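Local coordinates for protein glycosyl hydrolase (PDB 5NDX) that probably hydrolyses O-glycosidic bonds as a family 39 glycoside hydrolase, a bacterial orthologue of human alpha-L-iduronidase built round a TIM barrel, at residues Val426-Ser431 with Val510-Pro515; Val9-Ala14 with Ser431-Gly436; Leu42-Gly47 with Glu551-Trp556. The protein carries 2 engineered substitutions. All blocks are in the same frame, centred on the assembly; numbering follows the deposited sequence.

Interaction 1 of 3, residues Val426-Ser431 with Val510-Pro515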
loop_
_atom_site.group_PDB
_atom_site.type_symbol
_atom_site.label_atom_id
_atom_site.label_comp_id
_atom_site.label_asym_id
_atom_site.label_seq_id
_atom_site.Cartn_x
_atom_site.Cartn_y
_atom_site.Cartn_z
ATOM N N VAL A 426 19.961 -11.877 16.196
ATOM C CA VAL A 426 20.621 -10.669 15.762
ATOM C C VAL A 426 20.917 -9.795 16.980
ATOM O O VAL A 426 20.032 -9.559 17.857
ATOM C CB VAL A 426 19.778 -9.883 14.734
ATOM C CG1 VAL A 426 20.347 -8.529 14.420
ATOM C CG2 VAL A 426 19.626 -10.691 13.452
ATOM N N ARG A 427 22.164 -9.336 17.050
ATOM C CA ARG A 427 22.534 -8.274 17.982
ATOM C C ARG A 427 22.637 -7.031 17.125
ATOM O O ARG A 427 23.493 -6.960 16.245
ATOM C CB ARG A 427 23.845 -8.513 18.683
ATOM C CG ARG A 427 24.245 -7.395 19.665
ATOM C CD ARG A 427 25.667 -7.570 20.211
ATOM N NE ARG A 427 25.983 -6.416 21.041
ATOM C CZ ARG A 427 25.768 -6.313 22.356
ATOM N NH1 ARG A 427 25.263 -7.292 23.105
ATOM N NH2 ARG A 427 26.069 -5.176 22.942
ATOM N N LEU A 428 21.736 -6.086 17.362
ATOM C CA LEU A 428 21.668 -4.883 16.557
ATOM C C LEU A 428 22.274 -3.750 17.365
ATOM O O LEU A 428 21.834 -3.486 18.472
ATOM C CB LEU A 428 20.226 -4.549 16.216
ATOM C CG LEU A 428 19.984 -3.237 15.450
ATOM C CD1 LEU A 428 20.591 -3.345 14.068
ATOM C CD2 LEU A 428 18.488 -2.998 15.322
ATOM N N GLU A 429 23.252 -3.088 16.782
ATOM C CA GLU A 429 23.919 -1.928 17.364
ATOM C C GLU A 429 23.678 -0.735 16.449
ATOM O O GLU A 429 23.798 -0.843 15.247
ATOM C CB GLU A 429 25.422 -2.213 17.505
ATOM C CG GLU A 429 25.643 -3.349 18.504
ATOM C CD GLU A 429 27.083 -3.793 18.726
ATOM O OE1 GLU A 429 27.996 -3.139 18.199
ATOM O OE2 GLU A 429 27.306 -4.793 19.459
ATOM N N VAL A 430 23.312 0.390 17.018
ATOM C CA VAL A 430 23.173 1.601 16.235
ATOM C C VAL A 430 24.140 2.615 16.879
ATOM O O VAL A 430 24.030 2.898 18.061
ATOM C CB VAL A 430 21.758 2.172 16.248
ATOM C CG1 VAL A 430 21.694 3.445 15.398
ATOM C CG2 VAL A 430 20.750 1.168 15.725
ATOM N N SER A 431 25.055 3.144 16.086
ATOM C CA SER A 431 26.006 4.145 16.550
ATOM C C SER A 431 25.853 5.433 15.760
ATOM O O SER A 431 25.042 5.541 14.855
ATOM C CB SER A 431 27.436 3.598 16.399
ATOM O OG SER A 431 27.701 3.348 15.047
ATOM N N VAL A 510 20.527 -3.822 21.078
ATOM C CA VAL A 510 19.456 -4.712 21.441
ATOM C C VAL A 510 19.626 -6.104 20.818
ATOM O O VAL A 510 20.188 -6.249 19.726
ATOM C CB VAL A 510 18.090 -4.075 21.080
ATOM C CG1 VAL A 510 17.916 -3.951 19.587
ATOM C CG2 VAL A 510 16.951 -4.853 21.714
ATOM N N ASP A 511 19.183 -7.119 21.547
ATOM C CA ASP A 511 19.146 -8.487 21.039
ATOM C C ASP A 511 17.777 -8.724 20.447
ATOM O O ASP A 511 16.777 -8.336 21.035
ATOM C CB ASP A 511 19.413 -9.497 22.112
ATOM C CG ASP A 511 20.917 -9.569 22.518
ATOM O OD1 ASP A 511 21.816 -9.443 21.648
ATOM O OD2 ASP A 511 21.186 -9.776 23.721
ATOM N N LEU A 512 17.742 -9.345 19.275
ATOM C CA LEU A 512 16.494 -9.706 18.660
ATOM C C LEU A 512 16.517 -11.181 18.323
ATOM O O LEU A 512 17.474 -11.699 17.788
ATOM C CB LEU A 512 16.311 -8.909 17.385
ATOM C CG LEU A 512 16.242 -7.390 17.484
ATOM C CD1 LEU A 512 16.414 -6.777 16.112
ATOM C CD2 LEU A 512 14.889 -7.016 18.057
ATOM N N ASP A 513 15.418 -11.830 18.632
ATOM C CA ASP A 513 15.103 -13.172 18.153
ATOM C C ASP A 513 14.295 -12.970 16.889
ATOM O O ASP A 513 13.265 -12.279 16.911
ATOM C CB ASP A 513 14.297 -13.901 19.215
ATOM C CG ASP A 513 13.647 -15.157 18.669
ATOM O OD1 ASP A 513 14.417 -16.129 18.396
ATOM O OD2 ASP A 513 12.384 -15.102 18.438
ATOM N N VAL A 514 14.757 -13.528 15.779
ATOM C CA VAL A 514 14.249 -13.165 14.467
ATOM C C VAL A 514 13.676 -14.418 13.773
ATOM O O VAL A 514 14.391 -15.118 13.115
ATOM C CB VAL A 514 15.354 -12.530 13.626
ATOM C CG1 VAL A 514 14.849 -12.136 12.278
ATOM C CG2 VAL A 514 15.912 -11.299 14.324
ATOM N N PRO A 515 12.363 -14.666 13.916
ATOM C CA PRO A 515 11.781 -15.819 13.220
ATOM C C PRO A 515 11.771 -15.696 11.716
ATOM O O PRO A 515 11.785 -14.599 11.187
ATOM C CB PRO A 515 10.337 -15.867 13.730
ATOM C CG PRO A 515 10.309 -14.994 14.953
ATOM C CD PRO A 515 11.387 -13.962 14.754
HETATM O O HOH W 1 24.349 -9.963 22.529
#
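Strands 422-431 and 508-516 pair antiparallel at one border of the mixed beta-sheet, where Val426-Ser431 meets Val510-Pro515 and 508-516 is the outermost strand within the chain. Two hydrogen-bonded pairs flank a non-hydrogen-bonded one. In the first, Val426 N gives a nearly straight bond to Leu512 O (3.0 Å, 178° at the hydrogen), and Leu512 N returns one to Val426 O at 2.7 Å. Leu428 and Val510 repeat the exchange in both directions. Between them Arg427 faces Asp511, and two weak CA-H...O contacts, Asp511 CA to Val426 O and Arg427 CA to Val510 O, line the ladder, which continues through Val430 and Ile508.

The two sheet faces differ in character. Val426, Leu428, Val510 and Leu512 lie on the apolar one. There, with CG1 of Val426 anti to the backbone N (chi1 172°), its CG2 lies beside that N and meets CG2 of Val514 at 3.9 Å, and CB of Leu428 rests near CG1 of Val510 at 4.1 Å. Strand 407-413 packs against this side through Leu411.

On the other face the Arg427 chain is extended from CG to NE, and its CB and CG pass 3.7 Å from Asp511 OD1. The guanidinium and carboxylate planes stand 73° apart, and no N-H points at that oxygen. A water joins them instead, accepting from Arg427 NH1 at 2.9 Å and donating to Asp511 OD1. NE is engaged by Glu429 OE2 at 2.6 Å, nearly in the guanidinium plane and through the anti lone pair; the same oxygen also forms a salt bridge with Arg6. The chemistry implies a division of labour: backbone bonds fix the register, while the charged face is held by ion pairs within the strand and to strand 4-10, and by a water across to Asp511.

Interaction 2 of 3, residues Val9-Ala14 with Ser431-Gly436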
loop_
_atom_site.group_PDB
_atom_site.type_symbol
_atom_site.label_atom_id
_atom_site.label_comp_id
_atom_site.label_asym_id
_atom_site.label_seq_id
_atom_site.Cartn_x
_atom_site.Cartn_y
_atom_site.Cartn_z
ATOM N N VAL A 9 24.692 -0.446 12.538
ATOM C CA VAL A 9 24.172 0.583 11.670
ATOM C C VAL A 9 24.758 1.909 12.149
ATOM O O VAL A 9 24.567 2.292 13.317
ATOM C CB VAL A 9 22.660 0.650 11.759
ATOM C CG1 VAL A 9 22.110 1.813 10.972
ATOM C CG2 VAL A 9 22.030 -0.646 11.219
ATOM N N ASP A 10 25.440 2.606 11.254
ATOM C CA ASP A 10 26.030 3.884 11.628
ATOM C C ASP A 10 25.219 5.050 11.114
ATOM O O ASP A 10 25.275 5.403 9.954
ATOM C CB ASP A 10 27.490 3.957 11.178
ATOM C CG ASP A 10 28.202 5.257 11.669
ATOM O OD1 ASP A 10 27.606 6.187 12.286
ATOM O OD2 ASP A 10 29.403 5.286 11.410
ATOM N N ALA A 11 24.456 5.637 12.010
ATOM C CA ALA A 11 23.566 6.746 11.663
ATOM C C ALA A 11 24.299 8.029 11.247
ATOM O O ALA A 11 23.675 8.910 10.629
ATOM C CB ALA A 11 22.684 7.084 12.854
ATOM N N SER A 12 25.585 8.154 11.603
ATOM C CA SER A 12 26.364 9.351 11.243
ATOM C C SER A 12 26.906 9.212 9.837
ATOM O O SER A 12 27.483 10.150 9.330
ATOM C CB SER A 12 27.512 9.602 12.247
ATOM O OG SER A 12 28.538 8.620 12.097
ATOM N N GLU A 13 26.760 8.055 9.196
ATOM C CA GLU A 13 27.259 7.935 7.863
ATOM C C GLU A 13 26.196 7.659 6.765
ATOM O O GLU A 13 25.773 6.500 6.558
ATOM C CB GLU A 13 28.323 6.875 7.842
ATOM C CG GLU A 13 28.873 6.720 6.433
ATOM C CD GLU A 13 30.366 6.662 6.421
ATOM O OE1 GLU A 13 30.990 7.578 7.049
ATOM O OE2 GLU A 13 30.873 5.698 5.801
ATOM N N ALA A 14 25.842 8.714 6.036
ATOM C CA ALA A 14 24.900 8.692 4.922
ATOM C C ALA A 14 25.532 8.061 3.702
ATOM O O ALA A 14 26.651 8.386 3.354
ATOM C CB ALA A 14 24.455 10.120 4.599
ATOM N N SER A 431 25.055 3.144 16.086
ATOM C CA SER A 431 26.006 4.145 16.550
ATOM C C SER A 431 25.853 5.433 15.760
ATOM O O SER A 431 25.042 5.541 14.855
ATOM C CB SER A 431 27.436 3.598 16.399
ATOM O OG SER A 431 27.701 3.348 15.047
ATOM N N GLY A 432 26.639 6.432 16.138
ATOM C CA GLY A 432 26.666 7.720 15.433
ATOM C C GLY A 432 25.445 8.548 15.718
ATOM O O GLY A 432 25.096 9.381 14.922
ATOM N N LEU A 433 24.747 8.302 16.829
ATOM C CA LEU A 433 23.524 9.076 17.110
ATOM C C LEU A 433 23.999 10.355 17.797
ATOM O O LEU A 433 25.065 10.354 18.390
ATOM C CB LEU A 433 22.607 8.337 18.091
ATOM C CG LEU A 433 21.956 7.022 17.593
ATOM C CD1 LEU A 433 21.427 6.233 18.779
ATOM C CD2 LEU A 433 20.895 7.312 16.578
ATOM N N VAL A 434 23.177 11.386 17.802
ATOM C CA VAL A 434 23.492 12.603 18.548
ATOM C C VAL A 434 23.266 12.338 20.028
ATOM O O VAL A 434 22.165 11.931 20.416
ATOM C CB VAL A 434 22.583 13.769 18.142
ATOM C CG1 VAL A 434 22.889 15.005 19.015
ATOM C CG2 VAL A 434 22.747 14.044 16.653
ATOM N N PRO A 435 24.284 12.580 20.869
ATOM C CA PRO A 435 24.048 12.259 22.287
ATOM C C PRO A 435 22.865 12.978 22.938
ATOM O O PRO A 435 22.470 14.035 22.490
ATOM C CB PRO A 435 25.410 12.559 22.940
ATOM C CG PRO A 435 26.380 12.167 21.851
ATOM C CD PRO A 435 25.729 12.769 20.610
ATOM N N GLY A 436 22.277 12.329 23.945
ATOM C CA GLY A 436 20.947 12.667 24.458
ATOM C C GLY A 436 20.120 11.397 24.497
ATOM O O GLY A 436 20.537 10.385 23.937
#
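Backbone hydrogen bonds carry the meeting of Val9-Ala14 with Ser431-Gly436, where strand 4-10 runs parallel to the end of strand 422-431. Ser431 lies opposite Asp10 and is gripped from both sides of that residue: its N donates to Val9 O at 2.9 Å, and its O accepts from Ala11 N, also at 2.9 Å. The first bond is the straighter (162° at the hydrogen against 151°).

Side-chain polar bonds shape the corner that follows. Asp10 OD1 takes two donors from the same face of its carboxylate, Ser12 OG at 2.6 Å on the syn side and Ser12 N at 2.9 Å from above the plane. Ser12 OG can reach it because a chi1 of 71° sets the hydroxyl between its own backbone N and carbonyl carbon. The backbone adds its own closure, Glu13 N to Asp10 O.

Van der Waals contacts fill the seam. Gly432, with a positive phi, brings its CA close against Asp10 and Ser12, within 3.6 Å of Asp10 OD1. Ala11 CB points toward the loop, 3.5 Å from Ser431 O and 4.1 Å from Leu433 CD2, and also touches Val407 of strand 407-413.

Together these contacts frame an Asx turn at Asp10 within a type I beta turn from Asp10 to Glu13, which carries the chain round a corner from strand 4-10 to strand 13-15, in a different sheet or face, beside a parallel neighbour.

Interaction 3 of 3, residues Leu42-Gly47 with Glu551-Trp556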
loop_
_atom_site.group_PDB
_atom_site.type_symbol
_atom_site.label_atom_id
_atom_site.label_comp_id
_atom_site.label_asym_id
_atom_site.label_seq_id
_atom_site.Cartn_x
_atom_site.Cartn_y
_atom_site.Cartn_z
ATOM N N LEU A 42 -10.718 2.713 2.922
ATOM C CA LEU A 42 -9.921 3.878 2.564
ATOM C C LEU A 42 -9.441 4.705 3.757
ATOM O O LEU A 42 -8.433 5.367 3.652
ATOM C CB LEU A 42 -10.647 4.774 1.565
ATOM C CG LEU A 42 -10.903 4.171 0.208
ATOM C CD1 LEU A 42 -11.704 5.123 -0.656
ATOM C CD2 LEU A 42 -9.631 3.805 -0.486
ATOM N N ALA A 43 -10.170 4.678 4.861
ATOM C CA ALA A 43 -9.718 5.292 6.102
ATOM C C ALA A 43 -8.460 4.614 6.605
ATOM O O ALA A 43 -7.520 5.295 7.016
ATOM C CB ALA A 43 -10.809 5.176 7.156
ATOM N N TYR A 44 -8.434 3.263 6.608
ATOM C CA TYR A 44 -7.182 2.587 7.022
ATOM C C TYR A 44 -6.068 2.817 6.025
ATOM O O TYR A 44 -4.935 3.068 6.428
ATOM C CB TYR A 44 -7.325 1.095 7.158
ATOM C CG TYR A 44 -8.353 0.602 8.094
ATOM C CD1 TYR A 44 -8.091 0.357 9.449
ATOM C CD2 TYR A 44 -9.620 0.350 7.616
ATOM C CE1 TYR A 44 -9.078 -0.185 10.265
ATOM C CE2 TYR A 44 -10.594 -0.123 8.433
ATOM C CZ TYR A 44 -10.335 -0.392 9.743
ATOM O OH TYR A 44 -11.440 -0.882 10.420
ATOM N N ILE A 45 -6.395 2.765 4.724
ATOM C CA ILE A 45 -5.394 2.900 3.661
ATOM C C ILE A 45 -4.780 4.312 3.642
ATOM O O ILE A 45 -3.576 4.460 3.483
ATOM C CB ILE A 45 -5.979 2.552 2.303
ATOM C CG1 ILE A 45 -6.337 1.070 2.261
ATOM C CG2 ILE A 45 -5.012 2.887 1.175
ATOM C CD1 ILE A 45 -7.315 0.729 1.138
ATOM N N GLY A 46 -5.591 5.335 3.880
ATOM C CA GLY A 46 -5.084 6.707 3.966
ATOM C C GLY A 46 -4.472 7.104 5.293
ATOM O O GLY A 46 -4.048 8.224 5.447
ATOM N N GLY A 47 -4.533 6.248 6.277
ATOM C CA GLY A 47 -4.018 6.553 7.602
ATOM C C GLY A 47 -2.611 6.111 7.967
ATOM O O GLY A 47 -2.244 6.258 9.119
ATOM N N GLU A 551 -21.384 0.302 14.957
ATOM C CA GLU A 551 -19.924 0.549 14.960
ATOM C C GLU A 551 -19.655 1.962 14.480
ATOM O O GLU A 551 -20.478 2.545 13.751
ATOM C CB GLU A 551 -19.182 -0.448 14.047
ATOM C CG GLU A 551 -19.292 -1.890 14.503
ATOM C CD GLU A 551 -18.594 -2.908 13.600
ATOM O OE1 GLU A 551 -18.223 -2.558 12.468
ATOM O OE2 GLU A 551 -18.466 -4.059 14.049
ATOM N N ARG A 552 -18.493 2.481 14.852
ATOM C CA ARG A 552 -18.019 3.798 14.362
ATOM C C ARG A 552 -16.592 3.711 13.849
ATOM O O ARG A 552 -15.717 3.294 14.579
ATOM C CB ARG A 552 -18.069 4.798 15.505
ATOM C CG ARG A 552 -19.461 4.984 16.127
ATOM C CD ARG A 552 -20.445 5.652 15.162
ATOM N NE ARG A 552 -21.786 5.808 15.763
ATOM C CZ ARG A 552 -22.756 4.885 15.783
ATOM N NH1 ARG A 552 -22.622 3.686 15.224
ATOM N NH2 ARG A 552 -23.891 5.163 16.371
ATOM N N MET A 553 -16.362 4.086 12.607
ATOM C CA MET A 553 -15.045 4.206 12.057
ATOM C C MET A 553 -14.549 5.630 12.262
ATOM O O MET A 553 -15.239 6.569 11.858
ATOM C CB MET A 553 -15.067 3.895 10.574
ATOM C CG MET A 553 -13.704 3.874 9.927
ATOM S SD MET A 553 -12.786 2.464 10.623
ATOM C CE MET A 553 -11.131 2.942 10.198
ATOM N N LEU A 554 -13.370 5.762 12.877
ATOM C CA LEU A 554 -12.687 7.031 13.083
ATOM C C LEU A 554 -11.518 7.134 12.104
ATOM O O LEU A 554 -10.781 6.129 11.867
ATOM C CB LEU A 554 -12.164 7.130 14.514
ATOM C CG LEU A 554 -13.113 7.468 15.659
ATOM C CD1 LEU A 554 -14.222 6.439 15.759
ATOM C CD2 LEU A 554 -12.386 7.544 17.002
ATOM N N PHE A 555 -11.323 8.328 11.562
ATOM C CA PHE A 555 -10.220 8.661 10.639
ATOM C C PHE A 555 -9.738 10.051 11.041
ATOM O O PHE A 555 -10.556 10.895 11.354
ATOM C CB PHE A 555 -10.735 8.676 9.195
ATOM C CG PHE A 555 -9.697 9.042 8.173
ATOM C CD1 PHE A 555 -8.556 8.220 7.972
ATOM C CD2 PHE A 555 -9.865 10.187 7.341
ATOM C CE1 PHE A 555 -7.616 8.517 6.963
ATOM C CE2 PHE A 555 -8.909 10.514 6.357
ATOM C CZ PHE A 555 -7.777 9.671 6.161
ATOM N N TRP A 556 -8.427 10.275 11.045
ATOM C CA TRP A 556 -7.845 11.545 11.440
ATOM C C TRP A 556 -6.521 11.720 10.743
ATOM O O TRP A 556 -6.154 10.886 9.918
ATOM C CB TRP A 556 -7.737 11.646 12.966
ATOM C CG TRP A 556 -6.839 10.706 13.633
ATOM C CD1 TRP A 556 -5.543 10.898 13.954
ATOM C CD2 TRP A 556 -7.200 9.426 14.145
ATOM N NE1 TRP A 556 -5.059 9.808 14.621
ATOM C CE2 TRP A 556 -6.055 8.886 14.753
ATOM C CE3 TRP A 556 -8.373 8.667 14.114
ATOM C CZ2 TRP A 556 -6.031 7.609 15.316
ATOM C CZ3 TRP A 556 -8.370 7.402 14.741
ATOM C CH2 TRP A 556 -7.186 6.894 15.323
#
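Phe555 and Met553, alternate residues of strand 549-557, project toward the C-terminal end of helix 36-45 as two bumps, with Ala43 set between them. The Ala43 methyl is the small knob of the helix: its CB lies 3.8 Å from Met553 CE and 3.9 Å from Phe555 CD1, so it enters the notch between the Met553 methyl and the Phe555 ring.

Met553 fills the hollow next to Ala43, beneath the Tyr44 ring. Its chain leaves with CG anti to the backbone N and then bends at chi2 (67°), which turns the terminal methyl onto the tyrosine face. CE stands 3.6 Å from the ring centroid and 17° off the normal, a CH-pi contact, shifted toward the CZ rim. The sulfur lies obliquely, 4.5 Å from the centroid, completing a Met-aromatic contact. Tyr44 in turn meets Phe326, while Ala590 and Leu592 of strand 590-594 touch Met553, so methionine is enclosed by helix and sheet together.

Phe555 occupies the groove on the other side of Ala43. With CG anti to its backbone N (chi1 178°), the ring reaches the bare backbone of Gly46 and Gly47 and lays its edge against it: CE1 is 3.8 Å from Gly46 C and 3.9 Å from Gly47 N, while Ala43 O lies obliquely, 3.2 Å from CE1. His88 meets the same ring from elsewhere in the fold.

No hydrogen bond links the two segments, all of whose touching residues are buried. The arrangement is a helix-on-sheet interface, here joining a helix that follows the first strand of the TIM barrel to the C-terminal beta-sandwich-like domain, probably fibronectin type III-like as in human alpha-L-iduronidase.

In the fold
From the N terminus, strand 4-10 enters the nine-stranded sheet before the eight parallel strands of the barrel begin. Interaction 2 closes the loop from this opening strand to residues 431-436, more than 400 residues on, so the barrel lies within it. Helix 36-45 starts interaction 3, whose loop ends at 551-556 in the C-terminal domain; interactions 2 and 3 therefore cross. Interaction 1 closes a shorter loop, contained within that of interaction 3 and crossing interaction 2. Interactions 1 and 2 share Ser431 and touch, Glu429 O probably accepting from Val9 N, and together unite three neighbouring strands. Interaction 3 stands apart, its nearest atoms about 23 Å from interaction 1.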